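Local atomic coordinates of acetolactate synthase isozyme 1 large subunit (PDB entry 6LPI), a protein that binds thiamine diphosphate, a magnesium ion and flavin-adenine dinucleotide as the large subunit of an acetohydroxy-acid synthase, a member of the thiamine diphosphate-dependent enzyme family. Residues Met242-Leu247 with Leu258-Met263; Ile386-Val391 with Gln409-Gly414; Ile106-Gln111 with Val166-Pro171; Tyr139-Ile144 with Lys172-Ala177. All blocks are in the same frame, centred on the assembly; numbering follows the deposited sequence.

In the fold
Contacts 1 to 3 are buried and contact 4 is partly open to solvent. Contacts 1 and 2 belong to different domains yet meet through Leu244 and Trp410, and both touch flavin-adenine dinucleotide; contact 2 also reaches thiamine diphosphate. Their backbone polar groups therefore divide between strand pairing and the cofactors. Contacts 3 and 4 lie in the N-terminal domain, their centres about 10 Å apart and about 27 to 45 Å from those of the other two. They share one sheet: strand 166-171 pairs with 106-111 in contact 3 and runs directly into the helix of contact 4. Contact 3 combines a full ladder of backbone bonds with side-chain packing, whereas contact 4 depends on aliphatic packing.

Contact 1: residues Met242-Leu247 with Leu258-Met263; sequences MTLMAL and LGMLGM. With FAD (flavin-adenine dinucleotide), chain I.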
# COMPACT_ATOMS: atom_id res chain seq x y z
N MET B 242 -14.26 -8.09 -2.59
CA MET B 242 -12.89 -7.60 -2.58
C MET B 242 -12.83 -6.22 -1.96
O MET B 242 -13.79 -5.45 -2.01
CB MET B 242 -12.30 -7.57 -3.99
CG MET B 242 -12.26 -8.89 -4.71
SD MET B 242 -12.50 -8.71 -6.50
CE MET B 242 -14.29 -8.65 -6.64
N THR B 243 -11.70 -5.92 -1.33
CA THR B 243 -11.44 -4.56 -0.90
C THR B 243 -11.05 -3.71 -2.09
O THR B 243 -10.84 -4.21 -3.19
CB THR B 243 -10.32 -4.53 0.13
OG1 THR B 243 -9.13 -5.01 -0.50
CG2 THR B 243 -10.66 -5.39 1.31
N LEU B 244 -10.89 -2.40 -1.86
CA LEU B 244 -10.37 -1.53 -2.92
C LEU B 244 -9.03 -2.01 -3.46
O LEU B 244 -8.72 -1.78 -4.63
CB LEU B 244 -10.24 -0.10 -2.40
CG LEU B 244 -9.74 0.91 -3.45
CD1 LEU B 244 -10.78 1.07 -4.52
CD2 LEU B 244 -9.45 2.24 -2.78
N MET B 245 -8.21 -2.65 -2.62
CA MET B 245 -6.88 -3.11 -3.00
C MET B 245 -6.90 -4.44 -3.72
O MET B 245 -5.83 -4.90 -4.13
CB MET B 245 -5.99 -3.25 -1.76
CG MET B 245 -5.86 -1.98 -0.93
SD MET B 245 -5.38 -0.59 -1.97
CE MET B 245 -3.60 -0.96 -2.01
N ALA B 246 -8.05 -5.10 -3.84
CA ALA B 246 -8.13 -6.43 -4.43
C ALA B 246 -8.94 -6.48 -5.73
O ALA B 246 -9.15 -7.57 -6.28
CB ALA B 246 -8.73 -7.41 -3.41
N LEU B 247 -9.41 -5.33 -6.23
CA LEU B 247 -10.13 -5.31 -7.49
C LEU B 247 -9.30 -5.99 -8.58
O LEU B 247 -8.09 -5.78 -8.68
CB LEU B 247 -10.43 -3.88 -7.88
CG LEU B 247 -11.20 -3.06 -6.84
CD1 LEU B 247 -11.70 -1.76 -7.49
CD2 LEU B 247 -12.36 -3.85 -6.12
N LEU B 258 -19.10 -10.44 -5.71
CA LEU B 258 -19.87 -9.44 -5.01
C LEU B 258 -19.32 -8.06 -5.26
O LEU B 258 -19.85 -7.09 -4.73
CB LEU B 258 -19.83 -9.71 -3.51
CG LEU B 258 -20.48 -10.97 -3.01
CD1 LEU B 258 -20.29 -10.99 -1.52
CD2 LEU B 258 -21.95 -10.91 -3.36
N GLY B 259 -18.26 -7.96 -6.05
CA GLY B 259 -17.61 -6.68 -6.19
C GLY B 259 -17.06 -6.23 -4.85
O GLY B 259 -16.86 -7.02 -3.93
N MET B 260 -16.90 -4.93 -4.72
CA MET B 260 -16.24 -4.35 -3.57
C MET B 260 -17.23 -4.04 -2.47
O MET B 260 -18.34 -3.59 -2.73
CB MET B 260 -15.50 -3.08 -3.98
CG MET B 260 -15.15 -2.20 -2.83
SD MET B 260 -14.13 -0.81 -3.32
CE MET B 260 -15.43 0.40 -3.44
N LEU B 261 -16.83 -4.33 -1.24
CA LEU B 261 -17.60 -4.05 -0.04
C LEU B 261 -17.18 -2.73 0.61
O LEU B 261 -16.15 -2.14 0.29
CB LEU B 261 -17.42 -5.20 0.95
CG LEU B 261 -16.19 -5.08 1.82
CD1 LEU B 261 -16.21 -6.14 2.91
CD2 LEU B 261 -14.94 -5.23 0.96
N GLY B 262 -18.02 -2.25 1.52
CA GLY B 262 -17.57 -1.16 2.38
C GLY B 262 -18.16 0.21 2.16
O GLY B 262 -19.29 0.35 1.72
N MET B 263 -17.35 1.24 2.44
CA MET B 263 -17.85 2.60 2.61
C MET B 263 -18.61 3.06 1.39
O MET B 263 -19.67 3.68 1.50
CB MET B 263 -16.68 3.55 2.88
CG MET B 263 -16.90 5.00 2.48
SD MET B 263 -16.03 6.20 3.55
CE MET B 263 -14.33 5.97 3.16
PA FAD I . -4.11 -3.93 2.41
O1A FAD I . -4.11 -3.78 0.93
O2A FAD I . -3.23 -2.98 3.19
O5B FAD I . -3.69 -5.44 2.56
C5B FAD I . -2.46 -5.82 3.22
C4B FAD I . -2.77 -7.01 4.09
O4B FAD I . -2.47 -8.24 3.39
C3B FAD I . -1.98 -7.06 5.39
O3B FAD I . -2.82 -7.58 6.42
C2B FAD I . -0.80 -7.97 5.00
O2B FAD I . -0.14 -8.59 6.09
C1B FAD I . -1.55 -9.00 4.17
N9A FAD I . -0.73 -9.80 3.28
C8A FAD I . 0.16 -9.37 2.33
N7A FAD I . 0.74 -10.33 1.66
C5A FAD I . 0.19 -11.49 2.20
C6A FAD I . 0.40 -12.85 1.94
N6A FAD I . 1.25 -13.31 1.01
N1A FAD I . -0.30 -13.75 2.67
C2A FAD I . -1.14 -13.30 3.60
N3A FAD I . -1.42 -12.04 3.94
C4A FAD I . -0.71 -11.17 3.20
N1 FAD I . -11.66 0.12 0.94
C2 FAD I . -12.71 -0.74 0.93
O2 FAD I . -12.56 -1.93 1.13
N3 FAD I . -13.99 -0.27 0.66
C4 FAD I . -14.33 1.04 0.40
O4 FAD I . -15.50 1.34 0.18
C4X FAD I . -13.20 1.96 0.43
N5 FAD I . -13.42 3.23 0.19
C5X FAD I . -12.34 4.09 0.20
C6 FAD I . -12.54 5.45 -0.06
C7 FAD I . -11.48 6.35 -0.07
C7M FAD I . -11.73 7.81 -0.34
C8 FAD I . -10.18 5.89 0.19
C8M FAD I . -9.00 6.84 0.20
C9 FAD I . -9.97 4.53 0.45
C9A FAD I . -11.03 3.64 0.47
N10 FAD I . -10.84 2.27 0.73
C10 FAD I . -11.90 1.40 0.71
C1' FAD I . -9.51 1.73 1.00
C2' FAD I . -9.24 1.55 2.49
O2' FAD I . -8.81 2.79 3.06
C3' FAD I . -8.14 0.51 2.68
O3' FAD I . -6.98 0.91 1.96
C4' FAD I . -8.52 -0.90 2.24
O4' FAD I . -9.89 -1.12 2.57
C5' FAD I . -7.67 -1.95 2.90
O5' FAD I . -7.75 -3.17 2.14
P FAD I . -6.91 -4.42 2.54
O1P FAD I . -7.56 -5.06 3.77
O2P FAD I . -6.72 -5.18 1.44
O3P FAD I . -5.58 -3.76 2.98
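Part of the flavin-adenine dinucleotide pocket is built where two neighbouring parallel strands of the central domain end, and there Met242 pairs with Met260. Met242 N donates to Gly259 O (3.1 Å), approaching from above the carbonyl plane, and Leu261 N returns a weak bond to Met242 O (3.3 Å). Gly259 suits its place because its phi is positive (63°). Met260 carries the side-chain packing: its CB lies 3.9 Å from Leu247 CD2, and its SD runs alongside Leu244, 4.0 Å from CD1. With CG anti to the backbone N (chi1 162°) and a bend only at the last torsion, this unbranched chain extends until CE lies near O4 of the flavin. Beyond the pairing both chains turn their backbones to the cofactor. Leu261 O accepts from flavin N3 (2.9 Å), while Leu244 N gives a weak bond to O2. Thr243 OG1, a short hydroxyl, donates to phosphate oxygen O2P at 3.1 Å while its methyl packs near O5'. Gly262, lacking a side chain, leaves room for the ring beside N3. Binding a dinucleotide at the carboxyl ends of parallel strands is typical of the Rossmann-like fold to which this domain belongs.

Contact 2: residues Ile386-Val391 with Gln409-Gly414; sequences IITTDV and QWLTSG. With FAD (flavin-adenine dinucleotide), chain I.
This is a buried parallel strand pairing at one end of the sheet in the C-terminal thiamine diphosphate-binding domain, with Ile387 facing Trp410 and Thr388 facing Leu411. Ile387 N donates to Gln409 O at 2.8 Å in an almost straight bond (174°), and Leu411 N answers to Ile387 O, also at 2.8 Å. A more bent bond follows from Thr389 N to Leu411 O (3.2 Å). On one side of the sheet, Ile387 CG2 meets the edge of the Trp410 indole, 3.9 Å from CZ3, while CD1 lies alongside the aliphatic part of Gln409. Thr389 CG2 approaches the same ring obliquely, and Thr412 CB lies over one face toward its rim, so small aliphatic groups pack on part of the broad indole. Its NE1 bonds to Leu244 O, tying the sheet to the central domain. On the other side Leu411 CD1 packs against Ile386 CG2 (4.2 Å). The strands belong to a beta-alpha-beta unit whose connecting helix, 393-401, lies against Trp410. Threonine suits positions 389 and 412, combining a methyl for packing with a hydroxyl for bonding. Thr412 OG1 donates to Thr389 OG1 (2.9 Å), which in turn donates to Asp390 O in that carbonyl's plane, on a lone pair. Thr389 manages both because chi1 of 87° sets OG1 between the backbone N and the carbonyl carbon. Past the strands the chains diverge toward cofactors: Val391 touches thiamine diphosphate, and Gly414 O accepts a bond from O2' of flavin-adenine dinucleotide (2.9 Å).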
# COMPACT_ATOMS: atom_id res chain seq x y z
N ILE B 386 -3.34 -0.85 -17.97
CA ILE B 386 -3.07 -0.61 -16.56
C ILE B 386 -3.87 0.63 -16.19
O ILE B 386 -3.88 1.60 -16.95
CB ILE B 386 -1.56 -0.44 -16.28
CG1 ILE B 386 -0.83 -1.75 -16.56
CG2 ILE B 386 -1.34 -0.06 -14.85
CD1 ILE B 386 0.62 -1.58 -16.91
N ILE B 387 -4.58 0.58 -15.06
CA ILE B 387 -5.46 1.65 -14.60
C ILE B 387 -4.95 2.18 -13.27
O ILE B 387 -4.73 1.42 -12.31
CB ILE B 387 -6.94 1.23 -14.48
CG1 ILE B 387 -7.46 0.69 -15.82
CG2 ILE B 387 -7.84 2.43 -14.04
CD1 ILE B 387 -7.28 -0.77 -16.10
N THR B 388 -4.79 3.48 -13.22
CA THR B 388 -4.31 4.26 -12.10
C THR B 388 -5.36 5.30 -11.74
O THR B 388 -6.17 5.69 -12.59
CB THR B 388 -2.98 4.93 -12.56
OG1 THR B 388 -1.91 3.99 -12.49
CG2 THR B 388 -2.66 6.12 -11.78
N THR B 389 -5.41 5.73 -10.47
CA THR B 389 -6.35 6.78 -10.08
C THR B 389 -5.69 7.71 -9.07
O THR B 389 -4.74 7.33 -8.39
CB THR B 389 -7.67 6.32 -9.44
OG1 THR B 389 -7.49 6.16 -8.03
CG2 THR B 389 -8.20 5.05 -10.03
N ASP B 390 -6.21 8.92 -9.00
CA ASP B 390 -5.95 9.77 -7.85
C ASP B 390 -7.01 9.47 -6.78
O ASP B 390 -7.58 8.37 -6.73
CB ASP B 390 -5.87 11.23 -8.31
CG ASP B 390 -4.41 11.70 -8.57
OD1 ASP B 390 -3.58 11.45 -7.66
OD2 ASP B 390 -4.09 12.33 -9.62
N VAL B 391 -7.26 10.41 -5.87
CA VAL B 391 -8.11 10.18 -4.70
C VAL B 391 -9.28 11.16 -4.68
O VAL B 391 -9.09 12.37 -4.84
CB VAL B 391 -7.29 10.30 -3.40
CG1 VAL B 391 -8.22 10.30 -2.21
CG2 VAL B 391 -6.31 9.14 -3.32
N GLN B 409 -3.39 -4.85 -12.24
CA GLN B 409 -3.88 -3.94 -13.27
C GLN B 409 -4.37 -2.63 -12.69
O GLN B 409 -4.29 -1.59 -13.35
CB GLN B 409 -5.01 -4.61 -14.06
CG GLN B 409 -5.89 -3.64 -14.80
CD GLN B 409 -6.84 -4.31 -15.74
OE1 GLN B 409 -6.78 -4.10 -16.96
NE2 GLN B 409 -7.75 -5.12 -15.19
N TRP B 410 -4.79 -2.68 -11.43
CA TRP B 410 -5.44 -1.61 -10.70
C TRP B 410 -4.45 -1.04 -9.69
O TRP B 410 -3.98 -1.76 -8.80
CB TRP B 410 -6.69 -2.17 -10.02
CG TRP B 410 -7.41 -1.32 -9.06
CD1 TRP B 410 -7.58 -1.56 -7.73
CD2 TRP B 410 -8.13 -0.12 -9.35
NE1 TRP B 410 -8.35 -0.57 -7.17
CE2 TRP B 410 -8.69 0.33 -8.14
CE3 TRP B 410 -8.32 0.64 -10.51
CZ2 TRP B 410 -9.45 1.49 -8.06
CZ3 TRP B 410 -9.07 1.79 -10.43
CH2 TRP B 410 -9.63 2.21 -9.20
N LEU B 411 -4.08 0.23 -9.88
CA LEU B 411 -3.13 0.96 -9.04
C LEU B 411 -3.85 2.13 -8.40
O LEU B 411 -4.12 3.14 -9.06
CB LEU B 411 -1.95 1.49 -9.86
CG LEU B 411 -0.65 0.69 -10.10
CD1 LEU B 411 -0.91 -0.67 -10.67
CD2 LEU B 411 0.30 1.47 -10.99
N THR B 412 -4.10 2.04 -7.11
CA THR B 412 -4.71 3.15 -6.38
C THR B 412 -4.05 3.27 -5.01
O THR B 412 -3.47 2.32 -4.50
CB THR B 412 -6.22 2.97 -6.23
OG1 THR B 412 -6.82 4.23 -5.91
CG2 THR B 412 -6.53 1.98 -5.16
N SER B 413 -4.09 4.48 -4.46
CA SER B 413 -3.58 4.74 -3.13
C SER B 413 -4.75 4.60 -2.14
O SER B 413 -5.66 5.43 -2.13
CB SER B 413 -2.96 6.14 -3.08
OG SER B 413 -2.69 6.56 -1.77
N GLY B 414 -4.74 3.52 -1.35
CA GLY B 414 -5.83 3.19 -0.44
C GLY B 414 -5.65 3.46 1.05
O GLY B 414 -6.57 3.95 1.73
PA FAD I . -4.11 -3.93 2.41
O1A FAD I . -4.11 -3.78 0.93
O2A FAD I . -3.23 -2.98 3.19
O5B FAD I . -3.69 -5.44 2.56
C5B FAD I . -2.46 -5.82 3.22
C4B FAD I . -2.77 -7.01 4.09
O4B FAD I . -2.47 -8.24 3.39
C3B FAD I . -1.98 -7.06 5.39
O3B FAD I . -2.82 -7.58 6.42
C2B FAD I . -0.80 -7.97 5.00
O2B FAD I . -0.14 -8.59 6.09
C1B FAD I . -1.55 -9.00 4.17
N9A FAD I . -0.73 -9.80 3.28
C8A FAD I . 0.16 -9.37 2.33
N7A FAD I . 0.74 -10.33 1.66
C5A FAD I . 0.19 -11.49 2.20
C6A FAD I . 0.40 -12.85 1.94
N6A FAD I . 1.25 -13.31 1.01
N1A FAD I . -0.30 -13.75 2.67
C2A FAD I . -1.14 -13.30 3.60
N3A FAD I . -1.42 -12.04 3.94
C4A FAD I . -0.71 -11.17 3.20
N1 FAD I . -11.66 0.12 0.94
C2 FAD I . -12.71 -0.74 0.93
O2 FAD I . -12.56 -1.93 1.13
N3 FAD I . -13.99 -0.27 0.66
C4 FAD I . -14.33 1.04 0.40
O4 FAD I . -15.50 1.34 0.18
C4X FAD I . -13.20 1.96 0.43
N5 FAD I . -13.42 3.23 0.19
C5X FAD I . -12.34 4.09 0.20
C6 FAD I . -12.54 5.45 -0.06
C7 FAD I . -11.48 6.35 -0.07
C7M FAD I . -11.73 7.81 -0.34
C8 FAD I . -10.18 5.89 0.19
C8M FAD I . -9.00 6.84 0.20
C9 FAD I . -9.97 4.53 0.45
C9A FAD I . -11.03 3.64 0.47
N10 FAD I . -10.84 2.27 0.73
C10 FAD I . -11.90 1.40 0.71
C1' FAD I . -9.51 1.73 1.00
C2' FAD I . -9.24 1.55 2.49
O2' FAD I . -8.81 2.79 3.06
C3' FAD I . -8.14 0.51 2.68
O3' FAD I . -6.98 0.91 1.96
C4' FAD I . -8.52 -0.90 2.24
O4' FAD I . -9.89 -1.12 2.57
C5' FAD I . -7.67 -1.95 2.90
O5' FAD I . -7.75 -3.17 2.14
P FAD I . -6.91 -4.42 2.54
O1P FAD I . -7.56 -5.06 3.77
O2P FAD I . -6.72 -5.18 1.44
O3P FAD I . -5.58 -3.76 2.98

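Contact 3: residues Ile106-Gln111 with Val166-Pro171; sequences ICITGQ and VWIDIP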
# COMPACT_ATOMS: atom_id res chain seq x y z
N ILE B 106 12.69 0.77 -2.08
CA ILE B 106 13.96 1.17 -1.48
C ILE B 106 14.16 2.63 -1.83
O ILE B 106 14.13 3.01 -3.01
CB ILE B 106 15.15 0.31 -1.92
CG1 ILE B 106 15.22 -0.99 -1.13
CG2 ILE B 106 16.44 1.07 -1.74
CD1 ILE B 106 14.33 -2.05 -1.59
N CYS B 107 14.37 3.44 -0.80
CA CYS B 107 14.52 4.88 -0.92
C CYS B 107 15.91 5.24 -0.43
O CYS B 107 16.24 5.01 0.73
CB CYS B 107 13.42 5.55 -0.11
SG CYS B 107 13.76 7.18 0.46
N ILE B 108 16.73 5.83 -1.30
CA ILE B 108 18.12 6.14 -1.00
C ILE B 108 18.30 7.64 -0.98
O ILE B 108 17.96 8.34 -1.94
CB ILE B 108 19.08 5.46 -1.98
CG1 ILE B 108 19.09 3.95 -1.76
CG2 ILE B 108 20.46 6.00 -1.79
CD1 ILE B 108 19.67 3.15 -2.92
N THR B 109 18.86 8.14 0.11
CA THR B 109 19.04 9.56 0.31
C THR B 109 20.48 9.83 0.70
O THR B 109 21.09 9.08 1.47
CB THR B 109 18.04 10.04 1.40
OG1 THR B 109 16.74 10.24 0.81
CG2 THR B 109 18.47 11.31 2.04
N GLY B 110 21.06 10.89 0.12
CA GLY B 110 22.36 11.33 0.56
C GLY B 110 22.25 12.07 1.88
O GLY B 110 21.19 12.61 2.22
N GLN B 111 23.33 12.09 2.64
CA GLN B 111 23.30 12.85 3.88
C GLN B 111 24.66 13.51 4.07
O GLN B 111 25.65 13.12 3.44
CB GLN B 111 22.89 11.97 5.07
CG GLN B 111 22.98 12.60 6.48
CD GLN B 111 21.84 13.58 6.79
OE1 GLN B 111 21.91 14.76 6.46
NE2 GLN B 111 20.79 13.07 7.44
N VAL B 166 11.90 0.66 2.72
CA VAL B 166 13.07 0.80 3.56
C VAL B 166 13.84 2.02 3.08
O VAL B 166 14.02 2.22 1.87
CB VAL B 166 13.97 -0.45 3.54
CG1 VAL B 166 15.06 -0.30 4.59
CG2 VAL B 166 13.15 -1.68 3.80
N TRP B 167 14.29 2.82 4.04
CA TRP B 167 14.95 4.07 3.76
C TRP B 167 16.42 3.92 4.15
O TRP B 167 16.72 3.57 5.30
CB TRP B 167 14.28 5.20 4.53
CG TRP B 167 14.69 6.56 4.10
CD1 TRP B 167 15.94 6.96 3.74
CD2 TRP B 167 13.85 7.71 4.01
NE1 TRP B 167 15.93 8.29 3.41
CE2 TRP B 167 14.65 8.78 3.56
CE3 TRP B 167 12.49 7.94 4.25
CZ2 TRP B 167 14.15 10.05 3.35
CZ3 TRP B 167 11.99 9.22 4.04
CH2 TRP B 167 12.82 10.26 3.60
N ILE B 168 17.32 4.16 3.20
CA ILE B 168 18.74 4.08 3.46
C ILE B 168 19.31 5.48 3.28
O ILE B 168 19.33 6.01 2.16
CB ILE B 168 19.45 3.06 2.55
CG1 ILE B 168 18.64 1.75 2.51
CG2 ILE B 168 20.87 2.76 3.04
CD1 ILE B 168 18.94 0.88 1.32
N ASP B 169 19.81 6.06 4.38
CA ASP B 169 20.47 7.36 4.38
C ASP B 169 21.99 7.15 4.39
O ASP B 169 22.53 6.51 5.30
CB ASP B 169 20.01 8.17 5.59
CG ASP B 169 20.14 9.66 5.40
OD1 ASP B 169 20.27 10.37 6.41
OD2 ASP B 169 20.07 10.13 4.25
N ILE B 170 22.69 7.68 3.39
CA ILE B 170 24.11 7.38 3.22
C ILE B 170 24.91 8.68 3.20
O ILE B 170 24.79 9.48 2.25
CB ILE B 170 24.38 6.57 1.95
CG1 ILE B 170 23.41 5.40 1.83
CG2 ILE B 170 25.78 5.99 1.97
CD1 ILE B 170 23.39 4.79 0.43
N PRO B 171 25.71 8.93 4.23
CA PRO B 171 26.53 10.14 4.25
C PRO B 171 27.48 10.21 3.07
O PRO B 171 28.05 9.20 2.63
CB PRO B 171 27.29 10.03 5.58
CG PRO B 171 26.38 9.25 6.44
CD PRO B 171 25.69 8.27 5.54
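Six residues of strand 106-111 run beside six of strand 166-171, from Ile106 opposite Val166 to Gln111 opposite Pro171. The backbone bonds form a regular parallel ladder. Cys107 and Thr109 each use both N and O, as in Ile168 N to Cys107 O (2.8 Å) and Thr109 N to Ile168 O (3.0 Å). The last rung, Gln111 N to Ile170 O, is more bent, with its donor above the carbonyl plane; here strand 166-171 ends at Pro171, the N-cap of the following helix.

Aliphatic contacts occupy one face of the sheet. Ile168 CD1 reaches back to Ile106 CG2 (4.0 Å), and Ile170 CD1 does the same to Ile108 CG2 (3.9 Å), so that the beta-branched side chains interlock diagonally, two residues out of register. Helix 147-159 covers Ile106 and Ile168.

The other face is more varied. Cys107 SG sits over the five-membered ring of Trp167, 3.6 Å from its centroid and only 10° off the normal. With SG anti to the backbone N (chi1 155°), the compact, polarisable sulfur lies against the face of the indole. Further along, Asp169 OD1 accepts a weak bond from Gln111 NE2 (2.9 Å), the amide and carboxylate planes lying 70° apart. Glutamine suits this place as a neutral donor to the acid, whose OD2 faces another acceptor, Thr109 O, without a bond. That amide nitrogen also makes a weak bond to Val125 O, linking the sheet to a neighbouring loop.

Central parallel strands with helices packed on the sheet are typical of the alpha/beta N-terminal domain of thiamine diphosphate-dependent enzymes.

Contact 4: residues Tyr139-Ile144 with Lys172-Ala177; sequences YLVRHI and KDVQTA
Val174, on the short helix 172-175, presses against the chain that leaves strand 137-140, and this is the tight part of the contact. Its two methyls divide the work. CG1 packs on Ile144 CB (3.8 Å) and on Val141 CG1 (4.0 Å), while CG2 is directed to the backbone of residues 141-143, with Arg142 O 3.8 Å away. The Val141 and Val174 side chains meet at about a right angle; those of Ile144 and Val174 slide past each other in opposite directions. Ile144 is extended, its CG1 anti to the backbone N (chi1 -176°), which carries CD1 past Val174 to Ala177 CB at 3.7 Å. Alanine fits there, since its single methyl lets the chain come close after the helix turn. That turn is secured at Lys172 O, which accepts from Thr176 N and, at 3.1 Å, from Thr176 OG1, the two donors arriving from opposite faces of the carbonyl plane.

The looser side belongs to Arg142 and His143, whose CB atoms point away from the helix. Both are exposed, as suits polar side chains. Arg142 NH1 bonds to the backbone of a different protein in the assembly, and one face of the His143 ring rests on Ile144 CG2.

Since the two segments share no hydrogen bond, they are joined by van der Waals contact and the burial of aliphatic groups, while polar side chains find other partners, as Asp173 does in Ala114 N and Gln175 in Ile170 O.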
# COMPACT_ATOMS: atom_id res chain seq x y z
N TYR B 139 17.84 3.06 7.77
CA TYR B 139 19.26 2.96 8.10
C TYR B 139 19.95 4.31 8.01
O TYR B 139 19.61 5.15 7.17
CB TYR B 139 20.04 2.02 7.19
CG TYR B 139 19.60 0.59 7.24
CD1 TYR B 139 18.69 0.10 6.28
CD2 TYR B 139 20.07 -0.29 8.20
CE1 TYR B 139 18.26 -1.22 6.29
CE2 TYR B 139 19.65 -1.62 8.22
CZ TYR B 139 18.74 -2.08 7.26
OH TYR B 139 18.31 -3.38 7.26
N LEU B 140 20.94 4.51 8.88
CA LEU B 140 21.94 5.56 8.72
C LEU B 140 23.30 4.89 8.68
O LEU B 140 23.83 4.50 9.73
CB LEU B 140 21.88 6.59 9.84
CG LEU B 140 23.06 7.59 9.77
CD1 LEU B 140 22.88 8.60 8.64
CD2 LEU B 140 23.30 8.31 11.06
N VAL B 141 23.90 4.83 7.49
CA VAL B 141 25.18 4.16 7.26
C VAL B 141 26.27 5.07 7.81
O VAL B 141 26.56 6.12 7.24
CB VAL B 141 25.41 3.88 5.78
CG1 VAL B 141 26.69 3.05 5.60
CG2 VAL B 141 24.22 3.18 5.20
N ARG B 142 26.93 4.63 8.88
CA ARG B 142 27.86 5.56 9.52
C ARG B 142 29.30 5.31 9.03
O ARG B 142 30.10 6.24 9.07
CB ARG B 142 27.84 5.43 11.06
CG ARG B 142 26.51 5.14 11.85
CD ARG B 142 26.37 5.47 13.35
NE ARG B 142 25.09 5.81 13.94
CZ ARG B 142 24.69 7.00 14.38
NH1 ARG B 142 23.51 7.06 15.01
NH2 ARG B 142 25.33 8.11 14.06
N HIS B 143 29.65 4.07 8.64
CA HIS B 143 30.91 3.77 7.95
C HIS B 143 30.63 2.81 6.79
O HIS B 143 29.66 2.05 6.79
CB HIS B 143 31.99 3.15 8.87
CG HIS B 143 33.38 3.21 8.27
ND1 HIS B 143 33.81 4.25 7.49
CD2 HIS B 143 34.43 2.34 8.35
CE1 HIS B 143 35.06 4.04 7.11
NE2 HIS B 143 35.46 2.89 7.62
N ILE B 144 31.53 2.86 5.80
CA ILE B 144 31.31 2.18 4.53
C ILE B 144 31.32 0.67 4.69
O ILE B 144 30.67 -0.04 3.92
CB ILE B 144 32.36 2.67 3.49
CG1 ILE B 144 32.11 2.07 2.10
CG2 ILE B 144 33.77 2.34 3.93
CD1 ILE B 144 33.01 2.70 1.04
N LYS B 172 27.62 11.42 2.54
CA LYS B 172 28.47 11.67 1.38
C LYS B 172 29.88 11.14 1.59
O LYS B 172 30.52 10.68 0.64
CB LYS B 172 28.45 13.17 1.08
CG LYS B 172 29.32 13.62 -0.05
CD LYS B 172 29.19 15.13 -0.20
CE LYS B 172 30.08 15.63 -1.32
NZ LYS B 172 29.69 16.99 -1.76
N ASP B 173 30.42 11.23 2.81
CA ASP B 173 31.79 10.76 3.02
C ASP B 173 31.87 9.24 3.03
O ASP B 173 32.96 8.69 2.85
CB ASP B 173 32.41 11.35 4.30
CG ASP B 173 31.69 10.93 5.57
OD1 ASP B 173 30.45 10.82 5.57
OD2 ASP B 173 32.39 10.73 6.59
N VAL B 174 30.75 8.55 3.23
CA VAL B 174 30.74 7.11 3.01
C VAL B 174 30.69 6.77 1.53
O VAL B 174 31.35 5.83 1.08
CB VAL B 174 29.58 6.47 3.78
CG1 VAL B 174 29.40 5.02 3.33
CG2 VAL B 174 29.89 6.54 5.24
N GLN B 175 29.94 7.55 0.75
CA GLN B 175 29.88 7.32 -0.69
C GLN B 175 31.23 7.51 -1.39
O GLN B 175 31.50 6.82 -2.38
CB GLN B 175 28.85 8.25 -1.32
CG GLN B 175 27.54 8.24 -0.60
CD GLN B 175 26.59 9.27 -1.14
OE1 GLN B 175 26.65 9.63 -2.32
NE2 GLN B 175 25.71 9.77 -0.28
N THR B 176 32.08 8.42 -0.90
CA THR B 176 33.33 8.71 -1.60
C THR B 176 34.53 8.00 -0.99
O THR B 176 35.63 8.09 -1.54
CB THR B 176 33.63 10.21 -1.59
OG1 THR B 176 33.53 10.72 -0.26
CG2 THR B 176 32.60 10.96 -2.48
N ALA B 177 34.33 7.29 0.11
CA ALA B 177 35.30 6.35 0.64
C ALA B 177 35.55 5.21 -0.36
O ALA B 177 34.81 5.02 -1.33
CB ALA B 177 34.83 5.81 1.99